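Local coordinates for cell wall surface anchor family protein (Streptococcus pneumoniae, PDB 4OQ1) that is an ancillary pilin that probably anchors the pneumococcal pilus to the cell wall, at residues Phe125-Thr130 with Glu135-Val140. The protein carries 3 engineered substitutions. Sequence-based numbering, arbitrary orientation.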
ATOM      1  N   PHE A 125     -20.786  13.867 -23.402  1.00 15.99           N
ATOM      2  CA  PHE A 125     -22.223  14.055 -23.394  1.00 16.60           C
ATOM      3  C   PHE A 125     -22.604  15.356 -24.078  1.00 17.25           C
ATOM      4  O   PHE A 125     -21.738  16.246 -24.344  1.00 14.82           O
ATOM      5  CB  PHE A 125     -22.777  14.020 -21.962  1.00 17.32           C
ATOM      6  CG  PHE A 125     -22.154  15.027 -21.039  1.00 16.92           C
ATOM      7  CD1 PHE A 125     -20.920  14.831 -20.420  1.00 15.23           C
ATOM      8  CD2 PHE A 125     -22.803  16.222 -20.793  1.00 17.24           C
ATOM      9  CE1 PHE A 125     -20.383  15.815 -19.627  1.00 18.57           C
ATOM     10  CE2 PHE A 125     -22.271  17.176 -19.979  1.00 17.95           C
ATOM     11  CZ  PHE A 125     -21.084  16.962 -19.358  1.00 17.76           C
ATOM     12  N   LEU A 126     -23.907  15.548 -24.228  1.00 16.76           N
ATOM     13  CA  LEU A 126     -24.381  16.815 -24.714  1.00 14.34           C
ATOM     14  C   LEU A 126     -25.219  17.381 -23.618  1.00 16.85           C
ATOM     15  O   LEU A 126     -25.799  16.641 -22.843  1.00 17.84           O
ATOM     16  CB  LEU A 126     -25.343  16.616 -25.906  1.00 16.42           C
ATOM     17  CG  LEU A 126     -24.937  16.015 -27.233  1.00 17.29           C
ATOM     18  CD1 LEU A 126     -26.035  16.193 -28.257  1.00 18.68           C
ATOM     19  CD2 LEU A 126     -23.704  16.694 -27.699  1.00 17.02           C
ATOM     20  N   PHE A 127     -25.250  18.681 -23.578  1.00 15.65           N
ATOM     21  CA  PHE A 127     -26.290  19.373 -22.836  1.00 16.21           C
ATOM     22  C   PHE A 127     -26.928  20.545 -23.629  1.00 17.00           C
ATOM     23  O   PHE A 127     -26.266  21.206 -24.403  1.00 19.31           O
ATOM     24  CB  PHE A 127     -25.763  19.797 -21.445  1.00 15.29           C
ATOM     25  CG  PHE A 127     -24.708  20.856 -21.429  1.00 15.92           C
ATOM     26  CD1 PHE A 127     -25.048  22.207 -21.340  1.00 16.31           C
ATOM     27  CD2 PHE A 127     -23.384  20.514 -21.592  1.00 15.69           C
ATOM     28  CE1 PHE A 127     -24.087  23.204 -21.258  1.00 16.46           C
ATOM     29  CE2 PHE A 127     -22.394  21.502 -21.585  1.00 16.98           C
ATOM     30  CZ  PHE A 127     -22.739  22.840 -21.445  1.00 18.39           C
ATOM     31  N   GLU A 128     -28.160  20.938 -23.258  1.00 18.14           N
ATOM     32  CA  GLU A 128     -28.815  21.985 -24.040  1.00 19.94           C
ATOM     33  C   GLU A 128     -29.359  23.008 -23.055  1.00 24.52           C
ATOM     34  O   GLU A 128     -29.991  22.625 -22.064  1.00 22.05           O
ATOM     35  CB  GLU A 128     -29.880  21.379 -24.921  1.00 24.48           C
ATOM     36  CG  GLU A 128     -30.650  22.449 -25.682  1.00 28.01           C
ATOM     37  CD  GLU A 128     -31.699  21.907 -26.580  1.00 25.92           C
ATOM     38  OE1 GLU A 128     -31.566  22.139 -27.772  1.00 30.93           O
ATOM     39  OE2 GLU A 128     -32.647  21.245 -26.107  1.00 28.53           O
ATOM     40  N   MET A 129     -28.976  24.279 -23.292  1.00 26.98           N
ATOM     41  CA  MET A 129     -29.598  25.460 -22.663  1.00 27.43           C
ATOM     42  C   MET A 129     -30.629  26.170 -23.601  1.00 29.01           C
ATOM     43  O   MET A 129     -30.303  26.611 -24.657  1.00 27.24           O
ATOM     44  CB  MET A 129     -28.440  26.388 -22.336  1.00 26.64           C
ATOM     45  CG  MET A 129     -27.495  25.757 -21.301  1.00 28.31           C
ATOM     46  SD  MET A 129     -28.373  25.306 -19.782  1.00 28.91           S
ATOM     47  CE  MET A 129     -26.925  25.234 -18.699  1.00 27.13           C
ATOM     48  N   THR A 130     -31.883  26.261 -23.181  1.00 34.27           N
ATOM     49  CA  THR A 130     -32.848  27.051 -23.936  1.00 36.07           C
ATOM     50  C   THR A 130     -33.487  28.108 -23.027  1.00 37.32           C
ATOM     51  O   THR A 130     -33.275  28.084 -21.828  1.00 30.12           O
ATOM     52  CB  THR A 130     -33.919  26.144 -24.517  1.00 35.16           C
ATOM     53  OG1 THR A 130     -34.763  25.692 -23.478  1.00 39.48           O
ATOM     54  CG2 THR A 130     -33.325  24.977 -25.171  1.00 37.10           C
ATOM     55  N   GLU A 135     -33.375  26.507 -14.062  1.00 48.34           N
ATOM     56  CA  GLU A 135     -32.052  26.767 -13.448  1.00 45.66           C
ATOM     57  C   GLU A 135     -31.839  26.236 -12.020  1.00 47.35           C
ATOM     58  O   GLU A 135     -32.616  26.516 -11.120  1.00 41.32           O
ATOM     59  CB  GLU A 135     -31.804  28.276 -13.397  1.00 49.59           C
ATOM     60  CG  GLU A 135     -30.549  28.730 -12.628  1.00 51.02           C
ATOM     61  CD  GLU A 135     -29.312  28.962 -13.496  1.00 55.69           C
ATOM     62  OE1 GLU A 135     -29.252  28.512 -14.672  1.00 48.66           O
ATOM     63  OE2 GLU A 135     -28.353  29.586 -12.965  1.00 55.93           O
ATOM     64  N   PRO A 136     -30.740  25.522 -11.785  1.00 38.19           N
ATOM     65  CA  PRO A 136     -29.735  25.084 -12.800  1.00 38.08           C
ATOM     66  C   PRO A 136     -30.169  23.805 -13.567  1.00 30.96           C
ATOM     67  O   PRO A 136     -31.117  23.099 -13.184  1.00 29.52           O
ATOM     68  CB  PRO A 136     -28.533  24.772 -11.939  1.00 36.10           C
ATOM     69  CG  PRO A 136     -29.161  24.139 -10.748  1.00 38.48           C
ATOM     70  CD  PRO A 136     -30.513  24.830 -10.507  1.00 36.77           C
ATOM     71  N   LEU A 137     -29.505  23.546 -14.686  1.00 28.85           N
ATOM     72  CA  LEU A 137     -29.601  22.239 -15.319  1.00 26.06           C
ATOM     73  C   LEU A 137     -28.674  21.279 -14.527  1.00 24.99           C
ATOM     74  O   LEU A 137     -27.562  21.595 -14.294  1.00 25.37           O
ATOM     75  CB  LEU A 137     -29.107  22.363 -16.773  1.00 24.53           C
ATOM     76  CG  LEU A 137     -29.227  21.103 -17.581  1.00 21.79           C
ATOM     77  CD1 LEU A 137     -30.658  20.557 -17.707  1.00 24.09           C
ATOM     78  CD2 LEU A 137     -28.683  21.362 -18.939  1.00 19.89           C
ATOM     79  N   VAL A 138     -29.142  20.089 -14.206  1.00 25.64           N
ATOM     80  CA  VAL A 138     -28.384  19.073 -13.438  1.00 25.82           C
ATOM     81  C   VAL A 138     -28.067  17.852 -14.293  1.00 26.18           C
ATOM     82  O   VAL A 138     -28.963  17.165 -14.731  1.00 28.70           O
ATOM     83  CB  VAL A 138     -29.180  18.561 -12.200  1.00 28.26           C
ATOM     84  CG1 VAL A 138     -28.346  17.577 -11.427  1.00 25.35           C
ATOM     85  CG2 VAL A 138     -29.633  19.747 -11.333  1.00 29.25           C
ATOM     86  N   ILE A 139     -26.797  17.582 -14.518  1.00 23.98           N
ATOM     87  CA  ILE A 139     -26.366  16.375 -15.198  1.00 22.26           C
ATOM     88  C   ILE A 139     -25.426  15.527 -14.320  1.00 20.47           C
ATOM     89  O   ILE A 139     -24.439  16.018 -13.798  1.00 17.72           O
ATOM     90  CB  ILE A 139     -25.599  16.723 -16.461  1.00 23.64           C
ATOM     91  CG1 ILE A 139     -26.610  17.280 -17.458  1.00 25.11           C
ATOM     92  CG2 ILE A 139     -24.835  15.524 -17.030  1.00 25.07           C
ATOM     93  CD1 ILE A 139     -26.057  17.711 -18.744  1.00 32.13           C
ATOM     94  N   VAL A 140     -25.731  14.241 -14.252  1.00 17.36           N
ATOM     95  CA  VAL A 140     -24.928  13.279 -13.517  1.00 17.89           C
ATOM     96  C   VAL A 140     -23.989  12.631 -14.564  1.00 18.98           C
ATOM     97  O   VAL A 140     -24.430  11.791 -15.349  1.00 23.98           O
ATOM     98  CB  VAL A 140     -25.794  12.207 -12.805  1.00 22.22           C
ATOM     99  CG1 VAL A 140     -24.937  11.340 -11.906  1.00 22.00           C
ATOM    100  CG2 VAL A 140     -26.950  12.779 -11.993  1.00 23.67           C
TER
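The carbonyl oxygen Glu128 O is met by the CD2 methyl of Leu137 at 3.6 Å, a van der Waals contact and not a hydrogen bond. No hydrogen bond joins 125-130 to 135-140, and the contact is mostly between apolar side chains. CG of Leu137 stands anti to the backbone N (chi1 -176°), which carries CD2 across to the facing strand, where Met129 SD lies 4.0 Å from it. Met129 doubles back along its chain, and its CE settles 4.1 Å from Leu137 CB, the two side chains slanting past each other.

The strands run antiparallel at 172°, with axes 9.1 Å apart. Such a spacing belongs to facing layers rather than hydrogen-bonded neighbours, consistent with an immunoglobulin-like sandwich of the reversed-Ig type found in pilins: 120-129 pairs with 106-110, and 137-140 is the edge strand beside 28-33, to which it runs parallel and where the backbone of Leu137 bonds to both Thr29 and Val31.

Ile139 fills the other half of the interface. Its extended arm pushes CD1 to 3.4 Å from Phe127 CB, a tight fit, and to 4.0 Å from Phe125 CE2, while its CG2 branch lies over one face of the Phe125 ring. Phe127 offers mainly its CB here; with chi1 at 68° its ring swings away and meets that of Tyr108. On the opposite side of strand 125-129, Leu126 packs against Ile69 and Val70 of helix 66-73.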